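Local coordinates for thiamine-binding periplasmic protein (Escherichia coli, PDB 2QRY) that binds thiamine, thiamine phosphate and thiamine diphosphate with high affinity in the periplasm, as part of the ThiBPQ ABC transporter for thiamine import, at residues Ala273-Ile278 with Pro286-Thr291; Asp160-Thr165 with Ala319-Trp324; Asp133-Lys138 with Lys231-Ala236. One frame throughout, in Å; residues are numbered along the deposited sequence.

Contact 1 of 3, residues Ala273-Ile278 with Pro286-Thr291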
loop_
_atom_site.group_PDB
_atom_site.type_symbol
_atom_site.label_atom_id
_atom_site.label_comp_id
_atom_site.label_asym_id
_atom_site.label_seq_id
_atom_site.Cartn_x
_atom_site.Cartn_y
_atom_site.Cartn_z
ATOM N N ALA A 273 -0.683 14.416 -15.029
ATOM C CA ALA A 273 -0.526 15.437 -13.992
ATOM C C ALA A 273 -0.470 14.797 -12.604
ATOM O O ALA A 273 0.191 15.303 -11.694
ATOM C CB ALA A 273 -1.675 16.434 -14.065
ATOM N N PHE A 274 -1.166 13.673 -12.459
ATOM C CA PHE A 274 -1.217 12.937 -11.198
ATOM C C PHE A 274 -0.044 11.965 -11.147
ATOM O O PHE A 274 0.874 12.108 -10.338
ATOM C CB PHE A 274 -2.534 12.150 -11.114
ATOM C CG PHE A 274 -2.803 11.542 -9.767
ATOM C CD1 PHE A 274 -3.497 12.254 -8.793
ATOM C CD2 PHE A 274 -2.363 10.254 -9.469
ATOM C CE1 PHE A 274 -3.753 11.692 -7.537
ATOM C CE2 PHE A 274 -2.612 9.684 -8.222
ATOM C CZ PHE A 274 -3.311 10.407 -7.251
ATOM N N GLN A 275 -0.099 10.981 -12.039
ATOM C CA GLN A 275 0.907 9.935 -12.164
ATOM C C GLN A 275 2.351 10.416 -12.092
ATOM O O GLN A 275 3.203 9.744 -11.522
ATOM C CB GLN A 275 0.681 9.189 -13.473
ATOM C CG GLN A 275 -0.646 8.456 -13.521
ATOM C CD GLN A 275 -0.724 7.353 -12.483
ATOM O OE1 GLN A 275 -1.492 7.434 -11.520
ATOM N NE2 GLN A 275 0.080 6.317 -12.671
ATOM N N ASN A 276 2.618 11.577 -12.676
ATOM C CA ASN A 276 3.956 12.149 -12.682
ATOM C C ASN A 276 4.483 12.431 -11.281
ATOM O O ASN A 276 5.689 12.608 -11.094
ATOM C CB ASN A 276 3.971 13.450 -13.498
ATOM C CG ASN A 276 4.346 13.228 -14.947
ATOM O OD1 ASN A 276 5.439 12.755 -15.246
ATOM N ND2 ASN A 276 3.442 13.572 -15.858
ATOM N N ALA A 277 3.590 12.486 -10.297
ATOM C CA ALA A 277 4.018 12.759 -8.927
ATOM C C ALA A 277 4.110 11.493 -8.084
ATOM O O ALA A 277 4.596 11.528 -6.953
ATOM C CB ALA A 277 3.076 13.763 -8.270
ATOM N N ILE A 278 3.652 10.373 -8.638
ATOM C CA ILE A 278 3.691 9.107 -7.918
ATOM C C ILE A 278 5.099 8.554 -7.706
ATOM O O ILE A 278 5.465 8.204 -6.583
ATOM C CB ILE A 278 2.835 8.024 -8.625
ATOM C CG1 ILE A 278 1.349 8.246 -8.318
ATOM C CG2 ILE A 278 3.254 6.630 -8.156
ATOM C CD1 ILE A 278 1.002 8.131 -6.836
ATOM N N PRO A 286 3.888 3.840 -11.282
ATOM C CA PRO A 286 2.692 4.511 -11.797
ATOM C C PRO A 286 1.786 3.567 -12.573
ATOM O O PRO A 286 2.212 2.505 -13.040
ATOM C CB PRO A 286 3.264 5.608 -12.691
ATOM C CG PRO A 286 4.605 5.867 -12.107
ATOM C CD PRO A 286 5.102 4.479 -11.813
ATOM N N VAL A 287 0.533 3.971 -12.714
ATOM C CA VAL A 287 -0.449 3.177 -13.425
ATOM C C VAL A 287 -0.510 3.617 -14.893
ATOM O O VAL A 287 -1.018 2.893 -15.749
ATOM C CB VAL A 287 -1.827 3.309 -12.743
ATOM C CG1 VAL A 287 -2.414 4.674 -12.997
ATOM C CG2 VAL A 287 -2.729 2.224 -13.214
ATOM N N ALA A 288 0.017 4.808 -15.171
ATOM C CA ALA A 288 0.070 5.340 -16.531
ATOM C C ALA A 288 1.530 5.285 -16.963
ATOM O O ALA A 288 2.429 5.396 -16.128
ATOM C CB ALA A 288 -0.428 6.775 -16.563
ATOM N N ASN A 289 1.764 5.112 -18.260
ATOM C CA ASN A 289 3.119 5.029 -18.796
ATOM C C ASN A 289 3.894 6.342 -18.714
ATOM O O ASN A 289 4.272 6.912 -19.738
ATOM C CB ASN A 289 3.078 4.538 -20.248
ATOM N N VAL A 290 4.124 6.821 -17.496
ATOM C CA VAL A 290 4.881 8.051 -17.289
ATOM C C VAL A 290 6.354 7.647 -17.202
ATOM O O VAL A 290 6.669 6.457 -17.175
ATOM C CB VAL A 290 4.446 8.764 -15.984
ATOM C CG1 VAL A 290 4.546 7.815 -14.816
ATOM C CG2 VAL A 290 5.313 9.986 -15.736
ATOM N N THR A 291 7.256 8.620 -17.166
ATOM C CA THR A 291 8.674 8.299 -17.101
ATOM C C THR A 291 9.150 8.106 -15.668
ATOM O O THR A 291 8.978 8.983 -14.821
ATOM C CB THR A 291 9.530 9.399 -17.772
ATOM O OG1 THR A 291 9.446 10.612 -17.010
ATOM C CG2 THR A 291 9.037 9.661 -19.193
#
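Gln275, which gives up more surface here than any other residue of the two segments, lays its chain across Pro286-Ala288. With CG beside its own backbone N (chi1 -64°), Gln275 CG sits 3.5 Å from Ala288 CB. Gln275 CB lies 4.1 Å from Ala288 CB. A second bend, at chi2, turns the amide end toward the backbone of Val287 and Ala288, but it is modelled too tightly there and is probably turned over, so its detailed bonding remains doubtful.

Val290 is the second main contributor. Its CG1 branch, held between the backbone N and the carbonyl carbon (chi1 54°), lies 4.0 Å from Gln275 O. Gln275 O already accepts Ile278 N at 3.0 Å, closing a type I turn over Gln275-Ile278. The Asn276 amide is modelled too close to Val290 CG2, so this approach is doubtful, whereas its ND2 is firmly bonded back to Pro272 O. On its own side, Val290 is positioned by the tight inverse gamma turn centred on Asn289, where Val290 N reaches Ala288 O at 2.6 Å.

Pro286 supplies the third surface, one of carbon: its CG meets Ile278 CG2 at 4.2 Å and stands equally far from Gln275 O. The contact thus folds the chain leaving short strand 285-286 back over the end of helix 272-275, with seven residues between the segments.

Around it, Phe274 and Ile278 both rest on Phe123 of strand 121-133, and Val287 touches Pro122 of that strand while its backbone bonds to Asn110. Phe274 also packs on Phe268 and Met269 of helix 259-269 and on Val43 of helix 40-48, whose Val42 meets Ala277.

Contact 2 of 3, residues Asp160-Thr165 with Ala319-Trp324. With TPS (thiamin phosphate), chain E.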
loop_
_atom_site.group_PDB
_atom_site.type_symbol
_atom_site.label_atom_id
_atom_site.label_comp_id
_atom_site.label_asym_id
_atom_site.label_seq_id
_atom_site.Cartn_x
_atom_site.Cartn_y
_atom_site.Cartn_z
ATOM N N ASP A 160 0.306 -3.909 11.439
ATOM C CA ASP A 160 -0.897 -4.623 11.835
ATOM C C ASP A 160 -1.795 -4.822 10.616
ATOM O O ASP A 160 -2.211 -3.856 9.981
ATOM C CB ASP A 160 -1.642 -3.806 12.892
ATOM C CG ASP A 160 -2.777 -4.575 13.527
ATOM O OD1 ASP A 160 -3.443 -5.350 12.812
ATOM O OD2 ASP A 160 -3.016 -4.392 14.740
ATOM N N PRO A 161 -2.101 -6.082 10.273
ATOM C CA PRO A 161 -2.955 -6.381 9.116
ATOM C C PRO A 161 -4.391 -5.855 9.221
ATOM O O PRO A 161 -5.102 -5.753 8.216
ATOM C CB PRO A 161 -2.886 -7.909 9.020
ATOM C CG PRO A 161 -2.614 -8.330 10.437
ATOM C CD PRO A 161 -1.586 -7.323 10.880
ATOM N N ARG A 162 -4.810 -5.514 10.437
ATOM C CA ARG A 162 -6.151 -4.997 10.663
ATOM C C ARG A 162 -6.239 -3.502 10.335
ATOM O O ARG A 162 -7.326 -2.962 10.138
ATOM C CB ARG A 162 -6.553 -5.228 12.127
ATOM C CG ARG A 162 -6.614 -6.698 12.529
ATOM C CD ARG A 162 -6.686 -6.883 14.049
ATOM N NE ARG A 162 -5.478 -6.391 14.712
ATOM C CZ ARG A 162 -5.168 -6.620 15.985
ATOM N NH1 ARG A 162 -5.981 -7.344 16.753
ATOM N NH2 ARG A 162 -4.046 -6.123 16.495
ATOM N N THR A 163 -5.092 -2.839 10.263
ATOM C CA THR A 163 -5.078 -1.410 9.992
ATOM C C THR A 163 -4.296 -0.964 8.750
ATOM O O THR A 163 -4.697 -0.010 8.076
ATOM C CB THR A 163 -4.506 -0.641 11.204
ATOM O OG1 THR A 163 -3.153 -1.054 11.440
ATOM C CG2 THR A 163 -5.331 -0.918 12.451
ATOM N N SER A 164 -3.197 -1.658 8.452
ATOM C CA SER A 164 -2.311 -1.315 7.332
ATOM C C SER A 164 -2.331 -2.256 6.118
ATOM O O SER A 164 -2.263 -3.478 6.265
ATOM C CB SER A 164 -0.867 -1.210 7.867
ATOM O OG SER A 164 0.114 -1.217 6.835
ATOM N N THR A 165 -2.394 -1.693 4.915
ATOM C CA THR A 165 -2.386 -2.528 3.721
ATOM C C THR A 165 -1.083 -3.326 3.619
ATOM O O THR A 165 -1.108 -4.505 3.263
ATOM C CB THR A 165 -2.641 -1.705 2.423
ATOM O OG1 THR A 165 -1.864 -0.504 2.432
ATOM C CG2 THR A 165 -4.120 -1.356 2.312
ATOM N N ALA A 319 -10.431 -14.908 9.590
ATOM C CA ALA A 319 -9.887 -16.097 10.233
ATOM C C ALA A 319 -8.351 -16.077 10.216
ATOM O O ALA A 319 -7.716 -16.498 11.185
ATOM C CB ALA A 319 -10.407 -17.355 9.546
ATOM N N TRP A 320 -7.757 -15.586 9.128
ATOM C CA TRP A 320 -6.300 -15.537 9.035
ATOM C C TRP A 320 -5.717 -14.523 10.002
ATOM O O TRP A 320 -4.645 -14.740 10.565
ATOM C CB TRP A 320 -5.849 -15.216 7.606
ATOM C CG TRP A 320 -6.099 -16.343 6.659
ATOM C CD1 TRP A 320 -6.246 -17.664 6.979
ATOM C CD2 TRP A 320 -6.194 -16.264 5.232
ATOM N NE1 TRP A 320 -6.426 -18.412 5.843
ATOM C CE2 TRP A 320 -6.398 -17.579 4.755
ATOM C CE3 TRP A 320 -6.124 -15.213 4.309
ATOM C CZ2 TRP A 320 -6.533 -17.871 3.394
ATOM C CZ3 TRP A 320 -6.257 -15.503 2.956
ATOM C CH2 TRP A 320 -6.460 -16.824 2.513
ATOM N N ILE A 321 -6.420 -13.416 10.188
ATOM C CA ILE A 321 -5.976 -12.392 11.116
ATOM C C ILE A 321 -6.114 -12.906 12.553
ATOM O O ILE A 321 -5.245 -12.674 13.399
ATOM C CB ILE A 321 -6.796 -11.103 10.930
ATOM C CG1 ILE A 321 -6.262 -10.350 9.704
ATOM C CG2 ILE A 321 -6.736 -10.248 12.192
ATOM C CD1 ILE A 321 -7.077 -9.150 9.286
ATOM N N SER A 322 -7.205 -13.619 12.815
ATOM C CA SER A 322 -7.460 -14.174 14.136
ATOM C C SER A 322 -6.343 -15.138 14.524
ATOM O O SER A 322 -5.874 -15.140 15.658
ATOM C CB SER A 322 -8.807 -14.902 14.144
ATOM O OG SER A 322 -9.084 -15.430 15.423
ATOM N N GLU A 323 -5.917 -15.957 13.572
ATOM C CA GLU A 323 -4.849 -16.911 13.818
ATOM C C GLU A 323 -3.544 -16.161 14.036
ATOM O O GLU A 323 -2.784 -16.480 14.950
ATOM C CB GLU A 323 -4.730 -17.863 12.631
ATOM C CG GLU A 323 -5.959 -18.751 12.485
ATOM C CD GLU A 323 -6.030 -19.464 11.149
ATOM O OE1 GLU A 323 -5.054 -20.169 10.793
ATOM O OE2 GLU A 323 -7.067 -19.326 10.458
ATOM N N TRP A 324 -3.298 -15.155 13.199
ATOM C CA TRP A 324 -2.097 -14.338 13.301
ATOM C C TRP A 324 -1.921 -13.720 14.689
ATOM O O TRP A 324 -0.869 -13.883 15.314
ATOM C CB TRP A 324 -2.124 -13.204 12.270
ATOM C CG TRP A 324 -1.155 -12.086 12.589
ATOM C CD1 TRP A 324 0.201 -12.105 12.440
ATOM C CD2 TRP A 324 -1.474 -10.818 13.188
ATOM N NE1 TRP A 324 0.747 -10.931 12.911
ATOM C CE2 TRP A 324 -0.261 -10.127 13.378
ATOM C CE3 TRP A 324 -2.671 -10.205 13.583
ATOM C CZ2 TRP A 324 -0.206 -8.850 13.950
ATOM C CZ3 TRP A 324 -2.617 -8.929 14.153
ATOM C CH2 TRP A 324 -1.395 -8.269 14.331
HETATM C CM2 TPS E . 10.436 5.149 1.422
HETATM N N3 TPS E . 4.134 3.380 0.829
HETATM C C2 TPS E . 4.544 3.519 2.074
HETATM S S1 TPS E . 3.172 3.082 3.022
HETATM C C5 TPS E . 2.067 2.713 1.690
HETATM C C4 TPS E . 2.857 2.968 0.590
HETATM C CM4 TPS E . 2.308 2.779 -0.821
HETATM C C6 TPS E . 0.658 2.244 1.875
HETATM C C7 TPS E . 0.523 2.328 3.396
HETATM O O7 TPS E . -0.732 1.883 3.897
HETATM N N1A TPS E . 8.782 3.536 0.579
HETATM C C2A TPS E . 9.040 4.786 0.972
HETATM N N3A TPS E . 8.086 5.715 0.975
HETATM C C4A TPS E . 6.826 5.430 0.583
HETATM N N4A TPS E . 5.854 6.415 0.602
HETATM C C5A TPS E . 6.510 4.101 0.156
HETATM C C6A TPS E . 7.557 3.165 0.174
HETATM C C7A TPS E . 5.096 3.673 -0.306
HETATM P P1 TPS E . -0.670 2.063 5.502
HETATM O O1 TPS E . 0.571 1.310 6.059
HETATM O O2 TPS E . -2.008 1.569 6.189
HETATM O O3 TPS E . -0.498 3.565 5.813
#
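The phosphate end of the thiamin phosphate pocket is partly built by the loop 160-165, whose Pro161 and Arg162 lean on Ile321 and Trp324 of the C-terminal helix 310-328. Pro161 comes down over one face of the indole: CD lies 3.6 Å from the centroid of the Trp324 six-membered ring and 13° off its normal, a CH-pi contact, with CG beside it over the same ring. Trp324 CG stands anti to its backbone N (chi1 162°), which presents the ring to the proline. NE1 of the indole is bonded to Tyr158 OH, which would help set the ring's rotation.

Arg162 meets the same indole differently. The rim atom Trp324 CZ3 sits over a guanidinium face, 3.9 Å from Arg162 CZ, with the two planes 82° apart, an edge of the ring turned to the flat of the arginine. Nearer its backbone, Arg162 CG touches Ile321 CG2 at 3.6 Å.

Asp160 fixes how the guanidinium is turned, by a side-on, two-nitrogen grip: Arg162 NE gives to the syn lone pair of Asp160 OD1 at 3.0 Å, and Arg162 NH2 to Asp160 OD2 at 2.7 Å. OD1 also takes Arg162 N, closing an Asx turn, so one carboxylate sets both backbone and side chain of Arg162. Such pairing would be expected to keep the aspartate ionised.

Farther along, Ser164 OG gives a hydrogen bond to TPS O1 of 2.7 Å, although crowding makes the place of this hydroxyl less sure. It also caps Gly167 N. Gly63 N, Trp200 N and Ser221 OG also hydrogen-bond the ligand. A phosphate met at a helix N-cap, where the helix end would favour an anion, is a recurrent arrangement; the loop carrying this N-cap links strand 156-159 to helix 165-178 in the periplasmic binding-protein fold.

Contact 3 of 3, residues Asp133-Lys138 with Lys231-Ala236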
loop_
_atom_site.group_PDB
_atom_site.type_symbol
_atom_site.label_atom_id
_atom_site.label_comp_id
_atom_site.label_asym_id
_atom_site.label_seq_id
_atom_site.Cartn_x
_atom_site.Cartn_y
_atom_site.Cartn_z
ATOM N N ASP A 133 19.490 -2.579 5.835
ATOM C CA ASP A 133 20.649 -1.723 5.601
ATOM C C ASP A 133 21.839 -2.627 5.275
ATOM O O ASP A 133 22.346 -3.324 6.155
ATOM C CB ASP A 133 20.955 -0.915 6.866
ATOM C CG ASP A 133 22.010 0.160 6.640
ATOM O OD1 ASP A 133 22.948 -0.064 5.841
ATOM O OD2 ASP A 133 21.898 1.228 7.283
ATOM N N LYS A 134 22.285 -2.616 4.023
ATOM C CA LYS A 134 23.409 -3.456 3.622
ATOM C C LYS A 134 24.675 -3.178 4.421
ATOM O O LYS A 134 25.557 -4.031 4.501
ATOM C CB LYS A 134 23.698 -3.295 2.129
ATOM C CG LYS A 134 22.620 -3.867 1.229
ATOM C CD LYS A 134 22.918 -3.580 -0.231
ATOM C CE LYS A 134 22.889 -2.088 -0.516
ATOM N NZ LYS A 134 23.161 -1.790 -1.949
ATOM N N ASN A 135 24.774 -1.987 5.003
ATOM C CA ASN A 135 25.946 -1.647 5.802
ATOM C C ASN A 135 25.840 -2.288 7.177
ATOM O O ASN A 135 26.843 -2.437 7.870
ATOM C CB ASN A 135 26.087 -0.129 5.991
ATOM C CG ASN A 135 26.422 0.598 4.706
ATOM O OD1 ASN A 135 27.116 0.066 3.838
ATOM N ND2 ASN A 135 25.946 1.834 4.584
ATOM N N LYS A 136 24.625 -2.660 7.568
ATOM C CA LYS A 136 24.401 -3.258 8.883
ATOM C C LYS A 136 24.031 -4.738 8.840
ATOM O O LYS A 136 24.230 -5.458 9.813
ATOM C CB LYS A 136 23.299 -2.492 9.623
ATOM C CG LYS A 136 23.633 -1.048 9.982
ATOM C CD LYS A 136 22.409 -0.386 10.609
ATOM C CE LYS A 136 22.760 0.826 11.466
ATOM N NZ LYS A 136 23.291 1.976 10.689
ATOM N N LEU A 137 23.482 -5.189 7.722
ATOM C CA LEU A 137 23.095 -6.585 7.580
ATOM C C LEU A 137 23.846 -7.169 6.388
ATOM O O LEU A 137 23.528 -6.893 5.229
ATOM C CB LEU A 137 21.586 -6.699 7.361
ATOM C CG LEU A 137 20.944 -8.052 7.654
ATOM C CD1 LEU A 137 19.508 -8.039 7.148
ATOM C CD2 LEU A 137 21.730 -9.164 6.980
ATOM N N LYS A 138 24.842 -7.988 6.697
ATOM C CA LYS A 138 25.697 -8.620 5.702
ATOM C C LYS A 138 25.067 -9.788 4.951
ATOM O O LYS A 138 25.163 -9.870 3.732
ATOM C CB LYS A 138 26.985 -9.098 6.382
ATOM C CG LYS A 138 26.742 -10.092 7.513
ATOM C CD LYS A 138 25.944 -9.461 8.650
ATOM C CE LYS A 138 25.506 -10.484 9.665
ATOM N NZ LYS A 138 24.914 -9.782 10.819
ATOM N N LYS A 231 21.860 7.898 -1.331
ATOM C CA LYS A 231 22.363 6.739 -0.592
ATOM C C LYS A 231 21.804 5.447 -1.187
ATOM O O LYS A 231 20.599 5.331 -1.405
ATOM C CB LYS A 231 21.973 6.825 0.891
ATOM C CG LYS A 231 22.675 7.933 1.674
ATOM C CD LYS A 231 22.455 7.806 3.191
ATOM C CE LYS A 231 20.997 8.051 3.582
ATOM N NZ LYS A 231 20.753 7.971 5.058
ATOM N N ASP A 232 22.672 4.478 -1.458
ATOM C CA ASP A 232 22.202 3.220 -2.020
ATOM C C ASP A 232 22.559 2.041 -1.120
ATOM O O ASP A 232 22.726 0.913 -1.587
ATOM C CB ASP A 232 22.771 3.017 -3.428
ATOM C CG ASP A 232 24.245 2.686 -3.419
ATOM O OD1 ASP A 232 25.008 3.376 -2.706
ATOM O OD2 ASP A 232 24.642 1.737 -4.132
ATOM N N ASN A 233 22.666 2.309 0.179
ATOM C CA ASN A 233 22.982 1.267 1.146
ATOM C C ASN A 233 21.725 0.492 1.577
ATOM O O ASN A 233 21.825 -0.617 2.106
ATOM C CB ASN A 233 23.687 1.869 2.370
ATOM C CG ASN A 233 22.866 2.949 3.050
ATOM O OD1 ASN A 233 22.527 3.966 2.439
ATOM N ND2 ASN A 233 22.543 2.733 4.324
ATOM N N TYR A 234 20.543 1.065 1.349
ATOM C CA TYR A 234 19.309 0.372 1.715
ATOM C C TYR A 234 18.846 -0.495 0.559
ATOM O O TYR A 234 18.974 -0.114 -0.597
ATOM C CB TYR A 234 18.198 1.357 2.091
ATOM C CG TYR A 234 18.481 2.114 3.362
ATOM C CD1 TYR A 234 18.947 3.433 3.329
ATOM C CD2 TYR A 234 18.361 1.489 4.602
ATOM C CE1 TYR A 234 19.293 4.101 4.496
ATOM C CE2 TYR A 234 18.709 2.148 5.782
ATOM C CZ TYR A 234 19.176 3.449 5.721
ATOM O OH TYR A 234 19.555 4.081 6.880
ATOM N N ALA A 235 18.308 -1.666 0.876
ATOM C CA ALA A 235 17.845 -2.577 -0.151
ATOM C C ALA A 235 16.645 -3.394 0.287
ATOM O O ALA A 235 16.401 -3.585 1.477
ATOM C CB ALA A 235 18.978 -3.507 -0.561
ATOM N N ALA A 236 15.894 -3.867 -0.700
ATOM C CA ALA A 236 14.724 -4.698 -0.470
ATOM C C ALA A 236 15.162 -6.106 -0.846
ATOM O O ALA A 236 15.600 -6.340 -1.975
ATOM C CB ALA A 236 13.571 -4.245 -1.361
#
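Lys134 and Asn233 make the central bond: Lys134 N donates to Asn233 O at 2.8 Å. The lysine side chain then runs past that same carbonyl. Bent at chi3 (-64°), it carries Lys134 NZ to Asp232 O at 2.8 Å, meeting that carbonyl almost head-on, so backbone amide and ammonium seize two successive carbonyls. Its middle carbons slide by the methyl of Ala235, Lys134 CD lying 4.0 Å from Ala235 CB. The Asp232 carboxylate would be expected to favour the charge on Lys134, although Lys134 NZ and Asp232 OD2 are 4.4 Å apart, beyond a salt bridge; it also has a weak, long ion pair with Lys298.

Asp133 faces Asn233 and Tyr234. Asn233 ND2 gives a weak bond of 3.2 Å to Asp133 OD1, with carboxylate and amide planes 60° apart, and the same ND2 lies over a face of the Tyr234 ring toward its rim. The other oxygen, Asp133 OD2, stands 3.6 Å from Tyr234 CE2, approaching the ring obliquely. Asn135 crosses Asn233 at about a right angle with the two amides nearly parallel, and its ND2 comes within 3.2 Å of Asn233 CB.

These contacts sit where the antiparallel pairing of strand 121-133 with strand 234-236 runs out: Asp133 and Tyr234 form a non-hydrogen-bonded pair, side chains on one face. Past that pair the 133-138 segment turns away.

The turn is fixed by Asp133. OD1 accepts Asn135 N at 2.8 Å, an Asx turn, while Asp133 O receives both Lys136 N and Leu137 N. Farther out, the Ala235 backbone bonds to Tyr132, and the ring of Tyr234 meets that of His225 with planes about 35° apart. Leu137 and Ala235 both lie against the side chain of Tyr132.

Overall arrangement
The three contacts stand well apart, with centres 28 to 31 Å from one another and no touching atoms. Contacts 1 and 3 share strand 121-133: contact 1 packs near its start, while contact 3 forms at its end. Contact 2 follows strand 156-159, which joins the same mixed sheet through strand 214-218, and lies across the chain's centre from contact 1. In sequence, contacts 2 and 3 interleave, contact 3 closes before contact 1 opens, and contact 1 falls between the two halves of contact 2. Contact 2 alone includes ligand-binding residues, at the phosphate end; the side chains of Ile278 in contact 1 and Tyr234 in contact 3, about 8 and 9 Å from the ligand, belong to the surrounding packing.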